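Local coordinates for protein pollen receptor-like kinase 3 (PDB 5WLS) that probably acts as a membrane receptor-like kinase of pollen, with a leucine-rich repeat extracellular domain resembling that of the SERK co-receptors, at residues Pro83-Phe86 with Lys87-Gly90. Sequence-based numbering, arbitrary orientation.
Sequences PPFF and KLPG
Pro84 O accepts the backbone N-H of Lys87 at 3.1 Å (Pro84 O to Lys87 N), nearly straight at 169°, with the donor lying above the carbonyl plane. One residue on, Leu88 N gives an equally short bond to Phe85 O, also from above the carbonyl plane; together the two i to i+3 bonds close a short 3-10 turn. Lys87 then runs back across the proline: its CD lies 3.5 Å from Pro84 CG, beside the CB-CG edge of the pyrrolidine ring, so the aliphatic part of the chain does the touching. A bend at chi3 and chi4 brings the ammonium end round to the rim of the Phe86 ring, where NZ is 4.0 Å from Phe86 CE2. With CG placed between its backbone N and carbonyl carbon (chi1 53°), Phe86 folds back over the start of the turn, one ring face lying above Pro84 C. On the buried side Leu88 CD1 meets the edge of the Phe85 ring, 4.1 Å from Phe85 CD2, the two side chains pointing the same way. Both also touch Ile71 of strand 70-72. The arrangement is the 3-10 turn on the convex side of a leucine-rich repeat solenoid, between strands 79-80 and 93-95, sending Phe85 and Leu88 into the core.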
loop_
_atom_site.group_PDB
_atom_site.type_symbol
_atom_site.label_atom_id
_atom_site.label_comp_id
_atom_site.label_asym_id
_atom_site.label_seq_id
_atom_site.Cartn_x
_atom_site.Cartn_y
_atom_site.Cartn_z
ATOM N N PRO A 83 6.412 -4.990 5.308
ATOM C CA PRO A 83 7.578 -5.565 4.645
ATOM C C PRO A 83 8.196 -4.564 3.688
ATOM O O PRO A 83 7.510 -3.652 3.200
ATOM C CB PRO A 83 6.997 -6.779 3.900
ATOM C CG PRO A 83 5.709 -7.078 4.600
ATOM C CD PRO A 83 5.184 -5.741 5.014
ATOM N N PRO A 84 9.483 -4.691 3.403
ATOM C CA PRO A 84 10.181 -3.640 2.652
ATOM C C PRO A 84 9.804 -3.597 1.181
ATOM O O PRO A 84 10.609 -3.971 0.323
ATOM C CB PRO A 84 11.654 -4.014 2.841
ATOM C CG PRO A 84 11.630 -5.499 2.980
ATOM C CD PRO A 84 10.374 -5.815 3.741
ATOM N N PHE A 85 8.588 -3.143 0.871
ATOM C CA PHE A 85 8.137 -3.141 -0.515
ATOM C C PHE A 85 8.947 -2.201 -1.398
ATOM O O PHE A 85 8.844 -2.296 -2.627
ATOM C CB PHE A 85 6.649 -2.787 -0.587
ATOM C CG PHE A 85 5.746 -3.894 -0.124
ATOM C CD1 PHE A 85 5.238 -3.901 1.164
ATOM C CD2 PHE A 85 5.418 -4.938 -0.974
ATOM C CE1 PHE A 85 4.413 -4.924 1.594
ATOM C CE2 PHE A 85 4.594 -5.964 -0.550
ATOM C CZ PHE A 85 4.091 -5.957 0.735
ATOM N N PHE A 86 9.748 -1.308 -0.812
ATOM C CA PHE A 86 10.612 -0.432 -1.594
ATOM C C PHE A 86 11.715 -1.180 -2.331
ATOM O O PHE A 86 12.391 -0.579 -3.172
ATOM C CB PHE A 86 11.234 0.633 -0.689
ATOM C CG PHE A 86 11.929 0.076 0.519
ATOM C CD1 PHE A 86 11.264 -0.028 1.729
ATOM C CD2 PHE A 86 13.252 -0.335 0.448
ATOM C CE1 PHE A 86 11.902 -0.534 2.845
ATOM C CE2 PHE A 86 13.892 -0.846 1.560
ATOM C CZ PHE A 86 13.218 -0.943 2.760
ATOM N N LYS A 87 11.918 -2.462 -2.036
ATOM C CA LYS A 87 12.888 -3.274 -2.756
ATOM C C LYS A 87 12.387 -3.726 -4.120
ATOM O O LYS A 87 13.162 -4.300 -4.891
ATOM C CB LYS A 87 13.270 -4.477 -1.898
ATOM C CG LYS A 87 14.200 -4.142 -0.744
ATOM C CD LYS A 87 14.008 -5.140 0.381
ATOM C CE LYS A 87 15.289 -5.418 1.162
ATOM N NZ LYS A 87 16.110 -4.227 1.512
ATOM N N LEU A 88 11.123 -3.471 -4.440
ATOM C CA LEU A 88 10.592 -3.785 -5.755
ATOM C C LEU A 88 10.553 -2.509 -6.578
ATOM O O LEU A 88 9.685 -1.654 -6.338
ATOM C CB LEU A 88 9.201 -4.399 -5.634
ATOM C CG LEU A 88 9.158 -5.478 -4.551
ATOM C CD1 LEU A 88 7.738 -5.867 -4.166
ATOM C CD2 LEU A 88 9.941 -6.692 -5.020
ATOM N N PRO A 89 11.450 -2.331 -7.552
ATOM C CA PRO A 89 11.639 -1.001 -8.153
ATOM C C PRO A 89 10.529 -0.532 -9.089
ATOM O O PRO A 89 10.265 0.671 -9.171
ATOM C CB PRO A 89 12.968 -1.156 -8.907
ATOM C CG PRO A 89 13.057 -2.619 -9.225
ATOM C CD PRO A 89 12.411 -3.327 -8.066
ATOM N N GLY A 90 9.867 -1.446 -9.787
ATOM C CA GLY A 90 8.826 -1.062 -10.721
ATOM C C GLY A 90 7.428 -1.126 -10.148
ATOM O O GLY A 90 6.456 -1.161 -10.904
#